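PDB 4TKD: holliday junction resolvase Hjc, which resolves Holliday junctions during genetic recombination by making magnesium-dependent paired nicks in opposing strands of four-way DNA. Local coordinates for residues R13-R18 / I52-K57; I64-E69 / L85-K90; G73-A78 / I98-L103. All coordinates share one frame; numbering follows the deposited sequence. Where two conformers were deposited one is given.

From the N terminus, interaction 1 is the first contact to close: after a 33-residue excursion through strands 25-28 and 43-47, strand 50-58 comes back against helix 10-21. Interaction 2 opens only afterwards, so the two follow in series. Its segment 64-69 leads into helix 68-81 and meets strand 84-90 beyond that helix. Interaction 3 starts on the same helix, inside the loop of interaction 2, and ends just past strand 97-99, so interactions 2 and 3 cross. Together they tie helix 10-21 to one face of the central mixed sheet, and strand 64-66 and helix 68-81 to the other; strands 50-58, 84-90 and 97-99 lie side by side within it.

Interaction 1 (R13-R18 / I52-K57); sequences RNIVSR and ILIEMK
I15 of helix 10-21 lies over I54 and M56 of strand 50-58, where an α-helix packs on the central sheet of the PDDEXK nuclease fold. The strand carries the E55-to-K57 end of the signature motif, and a magnesium site is inferred at E12, D42 and E55. Within 13-18, I15 is the residue that touches segment 52-57, and its two branches divide the work. CG2, anti to the backbone N, approaches CD1 of I54 at 4.0 Å, the two isoleucines crossing obliquely. CG1 stands anti to the carbonyl carbon (chi1 -66°), and its nearly extended continuation carries CD1 to M56, which it meets tip to tip, 3.7 Å from SD and 3.8 Å from CE.

The methionine suits this place because its flexible chain, bent at both chi2 and chi3, curls to offer sulfur and methyl together to one isoleucine methyl. I54 brings a branched, rigid surface that suits an extended strand, and I43 of the neighbouring strand touches both it and I15, extending the apolar layer. The backbone N of M56 is hydrogen-bonded to OD2 of D42, so this apolar layer borders directly on the inferred metal site.

E55 and K57 project from the opposite side of the strand, away from the helix. The lysine, predicted to stabilise the transition state, makes a long ionic contact with E55, and its NZ is hydrogen-bonded to O of M56 at 3.0 Å, tilted 17° from the carbonyl plane.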
loop_
_atom_site.group_PDB
_atom_site.type_symbol
_atom_site.label_atom_id
_atom_site.label_comp_id
_atom_site.label_asym_id
_atom_site.label_seq_id
_atom_site.Cartn_x
_atom_site.Cartn_y
_atom_site.Cartn_z
ATOM N N ARG C 13 -5.913 -25.413 -6.676
ATOM C CA ARG C 13 -6.905 -26.079 -5.808
ATOM C C ARG C 13 -6.467 -26.087 -4.348
ATOM O O ARG C 13 -7.282 -25.782 -3.485
ATOM C CB ARG C 13 -7.248 -27.502 -6.292
ATOM C CG ARG C 13 -8.275 -27.501 -7.415
ATOM C CD ARG C 13 -8.658 -28.884 -7.898
ATOM N NE ARG C 13 -9.971 -28.879 -8.548
ATOM C CZ ARG C 13 -10.170 -28.705 -9.853
ATOM N NH1 ARG C 13 -9.141 -28.512 -10.671
ATOM N NH2 ARG C 13 -11.402 -28.719 -10.350
ATOM N N ASN C 14 -5.167 -26.391 -4.083
ATOM C CA ASN C 14 -4.505 -26.391 -2.772
ATOM C C ASN C 14 -4.528 -25.000 -2.125
ATOM O O ASN C 14 -4.652 -24.904 -0.908
ATOM C CB ASN C 14 -3.042 -26.824 -2.940
ATOM C CG ASN C 14 -2.603 -28.056 -2.162
ATOM O OD1 ASN C 14 -1.449 -28.142 -1.719
ATOM N ND2 ASN C 14 -3.473 -29.063 -2.026
ATOM N N ILE C 15 -4.359 -23.924 -2.939
ATOM C CA ILE C 15 -4.373 -22.533 -2.465
ATOM C C ILE C 15 -5.812 -22.148 -2.073
ATOM O O ILE C 15 -6.028 -21.606 -0.985
ATOM C CB ILE C 15 -3.733 -21.554 -3.499
ATOM C CG1 ILE C 15 -2.222 -21.835 -3.676
ATOM C CG2 ILE C 15 -3.974 -20.089 -3.092
ATOM C CD1 ILE C 15 -1.504 -21.091 -4.849
ATOM N N VAL C 16 -6.788 -22.452 -2.953
ATOM C CA VAL C 16 -8.219 -22.158 -2.752
ATOM C C VAL C 16 -8.740 -22.823 -1.474
ATOM O O VAL C 16 -9.384 -22.162 -0.650
ATOM C CB VAL C 16 -9.071 -22.509 -4.007
ATOM C CG1 VAL C 16 -10.563 -22.493 -3.701
ATOM C CG2 VAL C 16 -8.764 -21.556 -5.168
ATOM N N SER C 17 -8.377 -24.107 -1.273
ATOM C CA SER C 17 -8.789 -24.904 -0.117
ATOM C C SER C 17 -8.227 -24.363 1.195
ATOM O O SER C 17 -8.957 -24.304 2.177
ATOM C CB SER C 17 -8.409 -26.368 -0.315
ATOM O OG SER C 17 -8.864 -27.149 0.779
ATOM N N ARG C 18 -6.942 -23.988 1.224
ATOM C CA ARG C 18 -6.304 -23.447 2.419
ATOM C C ARG C 18 -6.817 -22.052 2.774
ATOM O O ARG C 18 -7.071 -21.799 3.954
ATOM C CB ARG C 18 -4.776 -23.520 2.315
ATOM C CG ARG C 18 -4.231 -24.734 3.076
ATOM C CD ARG C 18 -3.506 -24.343 4.357
ATOM N NE ARG C 18 -4.395 -23.771 5.373
ATOM C CZ ARG C 18 -4.880 -24.440 6.415
ATOM N NH1 ARG C 18 -5.668 -23.832 7.291
ATOM N NH2 ARG C 18 -4.573 -25.722 6.593
ATOM N N ILE C 52 -7.406 -10.187 -1.403
ATOM C CA ILE C 52 -6.161 -10.847 -1.812
ATOM C C ILE C 52 -6.408 -11.388 -3.195
ATOM O O ILE C 52 -7.450 -12.002 -3.450
ATOM C CB ILE C 52 -5.714 -11.956 -0.827
ATOM C CG1 ILE C 52 -5.348 -11.356 0.544
ATOM C CG2 ILE C 52 -4.607 -12.900 -1.443
ATOM C CD1 ILE C 52 -5.320 -12.318 1.589
ATOM N N LEU C 53 -5.480 -11.103 -4.088
ATOM C CA LEU C 53 -5.556 -11.441 -5.503
ATOM C C LEU C 53 -4.322 -12.244 -5.872
ATOM O O LEU C 53 -3.212 -11.806 -5.601
ATOM C CB LEU C 53 -5.643 -10.142 -6.362
ATOM C CG LEU C 53 -6.729 -9.134 -5.961
ATOM C CD1 LEU C 53 -6.521 -7.819 -6.629
ATOM C CD2 LEU C 53 -8.107 -9.670 -6.261
ATOM N N ILE C 54 -4.517 -13.403 -6.494
ATOM C CA ILE C 54 -3.395 -14.269 -6.855
ATOM C C ILE C 54 -3.416 -14.632 -8.330
ATOM O O ILE C 54 -4.416 -15.153 -8.820
ATOM C CB ILE C 54 -3.384 -15.536 -5.923
ATOM C CG1 ILE C 54 -3.231 -15.144 -4.429
ATOM C CG2 ILE C 54 -2.281 -16.524 -6.329
ATOM C CD1 ILE C 54 -3.837 -16.115 -3.459
ATOM N N GLU C 55 -2.302 -14.377 -9.025
ATOM C CA GLU C 55 -2.105 -14.751 -10.420
ATOM C C GLU C 55 -1.156 -15.953 -10.452
ATOM O O GLU C 55 -0.033 -15.858 -9.948
ATOM C CB GLU C 55 -1.564 -13.574 -11.267
ATOM C CG GLU C 55 -1.646 -13.821 -12.774
ATOM C CD GLU C 55 -3.019 -13.870 -13.415
ATOM O OE1 GLU C 55 -4.045 -13.773 -12.702
ATOM O OE2 GLU C 55 -3.068 -13.990 -14.655
ATOM N N MET C 56 -1.632 -17.098 -10.972
ATOM C CA MET C 56 -0.854 -18.335 -11.039
ATOM C C MET C 56 0.091 -18.275 -12.197
ATOM O O MET C 56 -0.326 -17.934 -13.314
ATOM C CB MET C 56 -1.749 -19.573 -11.197
ATOM C CG MET C 56 -2.671 -19.872 -10.020
ATOM S SD MET C 56 -1.881 -19.896 -8.382
ATOM C CE MET C 56 -0.708 -21.260 -8.570
ATOM N N LYS C 57 1.358 -18.607 -11.959
ATOM C CA LYS C 57 2.365 -18.618 -13.018
ATOM C C LYS C 57 3.436 -19.669 -12.749
ATOM O O LYS C 57 3.838 -19.849 -11.603
ATOM C CB LYS C 57 2.997 -17.225 -13.206
ATOM C CG LYS C 57 2.191 -16.245 -14.060
ATOM C CD LYS C 57 2.121 -16.655 -15.528
ATOM C CE LYS C 57 1.054 -15.909 -16.276
ATOM N NZ LYS C 57 -0.315 -16.386 -15.937
#

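Interaction 2 (I64-E69 / L85-K90); sequences IYVRRE and LFLGVK
I64 of strand 64-66 meets L87 and V89 of strand 84-90, and V66 adds a second touch on L87. The isoleucine can be followed outward from CB, where it forks. Its short branch, CG2, lies anti to the backbone N and ends 3.6 Å from CD2 of L87; here the two side chains slide past each other in opposite directions. In the longer branch, CG1 sits beside the backbone N and serves as a link, since chi2 is close to extended (157°) and throws CD1 outward over V89. That terminal methyl lies 3.9 Å from CG2 of V89 and 4.0 Å from its CG1, so both valine methyls share it.

L87 completes the fit. Its CG is anti to the backbone N (chi1 -152°), which holds the forked end out toward strand 64-66, and CD1 meets CG2 of V66 tip to tip at 3.8 Å. CD2, already against I64, is also 4.0 Å from that same valine methyl, so the leucine is held by two residues at once. Branched aliphatic chains suit this buried place: isoleucine and valine are stiff and favour extended backbone, while leucine, branching one carbon later, can reach across to the other layer.

No hydrogen bond joins the two segments, whose strand axes approach to 10.0 Å at 131°. L87 also borders E55, and I64 borders K57, so the strand with the inferred metal ligand E55 and the predicted transition-state stabiliser K57 adjoins the same apolar layer. Strand 64-66 instead pairs with strand 111-113, and the arrangement is that of a small antiparallel sheet packed against the central sheet of a PDDEXK nuclease.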
loop_
_atom_site.group_PDB
_atom_site.type_symbol
_atom_site.label_atom_id
_atom_site.label_comp_id
_atom_site.label_asym_id
_atom_site.label_seq_id
_atom_site.Cartn_x
_atom_site.Cartn_y
_atom_site.Cartn_z
ATOM N N ILE C 64 10.172 -16.117 -13.853
ATOM C CA ILE C 64 8.710 -16.088 -13.963
ATOM C C ILE C 64 8.343 -14.868 -14.807
ATOM O O ILE C 64 8.625 -13.744 -14.409
ATOM C CB ILE C 64 7.926 -16.118 -12.613
ATOM C CG1 ILE C 64 8.340 -17.299 -11.715
ATOM C CG2 ILE C 64 6.420 -16.155 -12.885
ATOM C CD1 ILE C 64 8.062 -17.113 -10.228
ATOM N N TYR C 65 7.744 -15.101 -15.972
ATOM C CA TYR C 65 7.356 -14.061 -16.918
ATOM C C TYR C 65 5.826 -13.790 -16.958
ATOM O O TYR C 65 5.001 -14.710 -17.068
ATOM C CB TYR C 65 7.854 -14.411 -18.332
ATOM C CG TYR C 65 9.312 -14.103 -18.597
ATOM C CD1 TYR C 65 10.304 -15.049 -18.347
ATOM C CD2 TYR C 65 9.695 -12.898 -19.173
ATOM C CE1 TYR C 65 11.648 -14.778 -18.604
ATOM C CE2 TYR C 65 11.035 -12.619 -19.453
ATOM C CZ TYR C 65 12.009 -13.561 -19.161
ATOM O OH TYR C 65 13.332 -13.281 -19.434
ATOM N N VAL C 66 5.466 -12.509 -16.859
ATOM C CA VAL C 66 4.088 -12.048 -16.984
ATOM C C VAL C 66 4.074 -11.062 -18.163
ATOM O O VAL C 66 4.735 -10.036 -18.103
ATOM C CB VAL C 66 3.497 -11.435 -15.680
ATOM C CG1 VAL C 66 2.002 -11.201 -15.832
ATOM C CG2 VAL C 66 3.776 -12.315 -14.461
ATOM N N ARG C 67 3.370 -11.407 -19.250
ATOM C CA ARG C 67 3.245 -10.573 -20.448
ATOM C C ARG C 67 2.617 -9.220 -20.103
ATOM O O ARG C 67 1.701 -9.157 -19.287
ATOM C CB ARG C 67 2.422 -11.289 -21.549
ATOM C CG ARG C 67 3.254 -11.949 -22.656
ATOM C CD ARG C 67 3.477 -11.026 -23.856
ATOM N NE ARG C 67 4.206 -11.701 -24.927
ATOM C CZ ARG C 67 3.687 -12.022 -26.110
ATOM N NH1 ARG C 67 2.433 -11.697 -26.406
ATOM N NH2 ARG C 67 4.426 -12.652 -27.015
ATOM N N ARG C 68 3.129 -8.148 -20.724
ATOM C CA ARG C 68 2.687 -6.769 -20.557
ATOM C C ARG C 68 1.168 -6.554 -20.398
ATOM O O ARG C 68 0.751 -5.946 -19.417
ATOM C CB ARG C 68 3.250 -5.908 -21.699
ATOM C CG ARG C 68 2.670 -4.482 -21.777
ATOM C CD ARG C 68 3.325 -3.672 -22.856
ATOM N NE ARG C 68 2.732 -3.986 -24.157
ATOM C CZ ARG C 68 3.284 -4.778 -25.069
ATOM N NH1 ARG C 68 4.481 -5.316 -24.855
ATOM N NH2 ARG C 68 2.645 -5.037 -26.202
ATOM N N GLU C 69 0.361 -7.015 -21.368
ATOM C CA GLU C 69 -1.085 -6.794 -21.353
ATOM C C GLU C 69 -1.769 -7.509 -20.202
ATOM O O GLU C 69 -2.622 -6.892 -19.567
ATOM C CB GLU C 69 -1.697 -7.182 -22.725
ATOM C CG GLU C 69 -0.887 -6.716 -23.946
ATOM C CD GLU C 69 0.119 -7.684 -24.567
ATOM O OE1 GLU C 69 0.045 -7.897 -25.800
ATOM O OE2 GLU C 69 1.014 -8.180 -23.842
ATOM N N LEU C 85 -1.983 -7.769 -4.616
ATOM C CA LEU C 85 -1.678 -8.636 -5.750
ATOM C C LEU C 85 -0.405 -9.445 -5.540
ATOM O O LEU C 85 0.629 -8.901 -5.157
ATOM C CB LEU C 85 -1.639 -7.841 -7.066
ATOM C CG LEU C 85 -1.428 -8.631 -8.387
ATOM C CD1 LEU C 85 -2.571 -9.612 -8.661
ATOM C CD2 LEU C 85 -1.259 -7.700 -9.565
ATOM N N PHE C 86 -0.493 -10.753 -5.807
ATOM C CA PHE C 86 0.613 -11.680 -5.660
ATOM C C PHE C 86 0.672 -12.633 -6.830
ATOM O O PHE C 86 -0.346 -12.986 -7.429
ATOM C CB PHE C 86 0.461 -12.519 -4.377
ATOM C CG PHE C 86 0.359 -11.724 -3.105
ATOM C CD1 PHE C 86 -0.883 -11.284 -2.638
ATOM C CD2 PHE C 86 1.499 -11.434 -2.354
ATOM C CE1 PHE C 86 -0.974 -10.566 -1.458
ATOM C CE2 PHE C 86 1.405 -10.700 -1.175
ATOM C CZ PHE C 86 0.172 -10.275 -0.738
ATOM N N LEU C 87 1.887 -13.109 -7.102
ATOM C CA LEU C 87 2.117 -14.139 -8.096
ATOM C C LEU C 87 2.232 -15.445 -7.311
ATOM O O LEU C 87 3.052 -15.552 -6.388
ATOM C CB LEU C 87 3.397 -13.827 -8.879
ATOM C CG LEU C 87 3.590 -14.294 -10.330
ATOM C CD1 LEU C 87 2.440 -13.872 -11.247
ATOM C CD2 LEU C 87 4.838 -13.671 -10.902
ATOM N N GLY C 88 1.339 -16.387 -7.626
ATOM C CA GLY C 88 1.321 -17.706 -7.009
ATOM C C GLY C 88 2.190 -18.608 -7.847
ATOM O O GLY C 88 1.890 -18.819 -9.025
ATOM N N VAL C 89 3.297 -19.090 -7.283
ATOM C CA VAL C 89 4.223 -19.931 -8.041
ATOM C C VAL C 89 3.651 -21.357 -8.254
ATOM O O VAL C 89 3.408 -22.082 -7.286
ATOM C CB VAL C 89 5.685 -19.911 -7.495
ATOM C CG1 VAL C 89 6.646 -20.490 -8.518
ATOM C CG2 VAL C 89 6.129 -18.498 -7.091
ATOM N N LYS C 90 3.393 -21.715 -9.532
ATOM C CA LYS C 90 2.872 -23.020 -9.994
ATOM C C LYS C 90 4.016 -24.070 -9.928
ATOM O O LYS C 90 4.631 -24.423 -10.951
ATOM C CB LYS C 90 2.366 -22.886 -11.446
ATOM C CG LYS C 90 0.868 -22.889 -11.660
ATOM C CD LYS C 90 0.597 -22.906 -13.160
ATOM C CE LYS C 90 -0.774 -23.433 -13.519
ATOM N NZ LYS C 90 -1.791 -22.350 -13.624
#

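Interaction 3 (G73-A78 / I98-L103); sequences GIIEFA and IPFEKL
F100 points its ring at helix 68-81, where the consecutive residues I74 and I75 receive it. Both isoleucines cross the phenylalanine at about a right angle, yet they take different halves of the ring. CD1 of I74 comes obliquely upon CE1 at 3.5 Å and CZ at 3.6 Å. On the other half, I75 brings two atoms: its CG1 lies 3.6 Å from CE2, and its CD1 3.7 Å from the same carbon.

The torsions account for this division. In I74, CG1 occupies the crowded position between the backbone N and the carbonyl carbon (chi1 61°), and the extended chain beyond it delivers CD1 to the ring. I75 holds CG1 anti to the carbonyl carbon instead (chi1 -77°); although its CB does not aim at F100, the chain swings its end inward. A broad, flat ring suits this place because it can take up two neighbouring side chains of one helical turn. Within its own segment the phenylalanine is also covered on one face, where CD1 of L103 lies 3.7 Å above the ring plane, offset toward the rim.

With an alanine in place of F100 the ring that both isoleucines touch is gone, which would probably open a gap between helix and turn and leave the L103 methyl without its support.

The 3-10 turn holding F100 follows strand 97-99, and K102 within it is hydrogen-bonded through NZ to O of E130 in a second subunit. I74 also touches E55 on strand 50-58. The contact thus joins an α-helix to the 3-10 turn that follows strand 97-99, the outermost strand of the central sheet within this chain, in the α/β core of a PDDEXK nuclease.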
loop_
_atom_site.group_PDB
_atom_site.type_symbol
_atom_site.label_atom_id
_atom_site.label_comp_id
_atom_site.label_asym_id
_atom_site.label_seq_id
_atom_site.Cartn_x
_atom_site.Cartn_y
_atom_site.Cartn_z
ATOM N N GLY C 73 -3.342 -5.317 -16.874
ATOM C CA GLY C 73 -4.731 -5.566 -16.503
ATOM C C GLY C 73 -4.906 -6.033 -15.078
ATOM O O GLY C 73 -5.801 -5.539 -14.398
ATOM N N ILE C 74 -4.035 -6.951 -14.589
ATOM C CA ILE C 74 -4.124 -7.429 -13.204
ATOM C C ILE C 74 -3.704 -6.343 -12.208
ATOM O O ILE C 74 -4.270 -6.275 -11.121
ATOM C CB ILE C 74 -3.547 -8.850 -12.918
ATOM C CG1 ILE C 74 -2.039 -8.930 -13.233
ATOM C CG2 ILE C 74 -4.367 -9.930 -13.624
ATOM C CD1 ILE C 74 -1.285 -10.099 -12.689
ATOM N N ILE C 75 -2.716 -5.481 -12.605
ATOM C CA ILE C 75 -2.211 -4.358 -11.801
ATOM C C ILE C 75 -3.380 -3.361 -11.614
ATOM O O ILE C 75 -3.604 -2.828 -10.517
ATOM C CB ILE C 75 -0.962 -3.698 -12.485
ATOM C CG1 ILE C 75 0.323 -4.537 -12.280
ATOM C CG2 ILE C 75 -0.729 -2.257 -11.980
ATOM C CD1 ILE C 75 1.450 -4.251 -13.289
ATOM N N GLU C 76 -4.103 -3.117 -12.696
ATOM C CA GLU C 76 -5.224 -2.184 -12.742
ATOM C C GLU C 76 -6.419 -2.692 -11.892
ATOM O O GLU C 76 -7.025 -1.918 -11.145
ATOM C CB GLU C 76 -5.643 -1.928 -14.202
ATOM C CG GLU C 76 -4.967 -0.765 -14.919
ATOM C CD GLU C 76 -4.995 0.578 -14.214
ATOM O OE1 GLU C 76 -4.031 0.831 -13.466
ATOM O OE2 GLU C 76 -5.855 1.428 -14.528
ATOM N N PHE C 77 -6.727 -3.989 -11.988
ATOM C CA PHE C 77 -7.786 -4.636 -11.191
ATOM C C PHE C 77 -7.414 -4.473 -9.704
ATOM O O PHE C 77 -8.255 -4.030 -8.928
ATOM C CB PHE C 77 -7.882 -6.136 -11.566
ATOM C CG PHE C 77 -9.059 -6.912 -11.022
ATOM C CD1 PHE C 77 -9.041 -7.419 -9.725
ATOM C CD2 PHE C 77 -10.181 -7.151 -11.816
ATOM C CE1 PHE C 77 -10.127 -8.139 -9.223
ATOM C CE2 PHE C 77 -11.277 -7.855 -11.305
ATOM C CZ PHE C 77 -11.237 -8.358 -10.017
ATOM N N ALA C 78 -6.135 -4.777 -9.330
ATOM C CA ALA C 78 -5.597 -4.633 -7.970
ATOM C C ALA C 78 -5.687 -3.214 -7.437
ATOM O O ALA C 78 -6.059 -3.027 -6.278
ATOM C CB ALA C 78 -4.155 -5.109 -7.915
ATOM N N ILE C 98 4.687 -14.305 -4.501
ATOM C CA ILE C 98 5.539 -13.148 -4.755
ATOM C C ILE C 98 4.697 -11.879 -4.851
ATOM O O ILE C 98 3.865 -11.788 -5.754
ATOM C CB ILE C 98 6.465 -13.367 -5.989
ATOM C CG1 ILE C 98 7.425 -14.550 -5.732
ATOM C CG2 ILE C 98 7.244 -12.095 -6.343
ATOM C CD1 ILE C 98 7.961 -15.241 -6.997
ATOM N N PRO C 99 4.907 -10.877 -3.952
ATOM C CA PRO C 99 4.159 -9.605 -4.086
ATOM C C PRO C 99 4.459 -9.002 -5.451
ATOM O O PRO C 99 5.619 -8.981 -5.871
ATOM C CB PRO C 99 4.709 -8.728 -2.953
ATOM C CG PRO C 99 5.341 -9.700 -1.988
ATOM C CD PRO C 99 5.890 -10.803 -2.853
ATOM N N PHE C 100 3.407 -8.596 -6.189
ATOM C CA PHE C 100 3.563 -8.081 -7.535
ATOM C C PHE C 100 4.565 -6.951 -7.695
ATOM O O PHE C 100 5.184 -6.851 -8.762
ATOM C CB PHE C 100 2.223 -7.717 -8.162
ATOM C CG PHE C 100 2.171 -8.124 -9.608
ATOM C CD1 PHE C 100 1.978 -9.456 -9.967
ATOM C CD2 PHE C 100 2.317 -7.179 -10.615
ATOM C CE1 PHE C 100 1.935 -9.832 -11.314
ATOM C CE2 PHE C 100 2.271 -7.556 -11.963
ATOM C CZ PHE C 100 2.087 -8.878 -12.303
ATOM N N GLU C 101 4.732 -6.125 -6.638
ATOM C CA GLU C 101 5.668 -4.990 -6.584
ATOM C C GLU C 101 7.143 -5.400 -6.613
ATOM O O GLU C 101 7.987 -4.556 -6.901
ATOM C CB GLU C 101 5.400 -4.048 -5.398
ATOM C CG GLU C 101 4.955 -4.731 -4.125
ATOM C CD GLU C 101 3.448 -4.779 -4.019
ATOM O OE1 GLU C 101 2.875 -5.745 -4.561
ATOM O OE2 GLU C 101 2.838 -3.797 -3.535
ATOM N N LYS C 102 7.450 -6.691 -6.356
ATOM C CA LYS C 102 8.811 -7.232 -6.395
ATOM C C LYS C 102 9.224 -7.526 -7.836
ATOM O O LYS C 102 10.425 -7.639 -8.099
ATOM C CB LYS C 102 8.923 -8.518 -5.553
ATOM C CG LYS C 102 8.494 -8.362 -4.093
ATOM C CD LYS C 102 9.649 -8.151 -3.129
ATOM C CE LYS C 102 10.222 -9.450 -2.597
ATOM N NZ LYS C 102 10.971 -9.244 -1.325
ATOM N N LEU C 103 8.247 -7.665 -8.772
ATOM C CA LEU C 103 8.580 -7.955 -10.164
ATOM C C LEU C 103 9.205 -6.729 -10.822
ATOM O O LEU C 103 8.839 -5.601 -10.494
ATOM C CB LEU C 103 7.367 -8.423 -11.013
ATOM C CG LEU C 103 6.436 -9.543 -10.532
ATOM C CD1 LEU C 103 5.645 -10.091 -11.702
ATOM C CD2 LEU C 103 7.188 -10.682 -9.874
#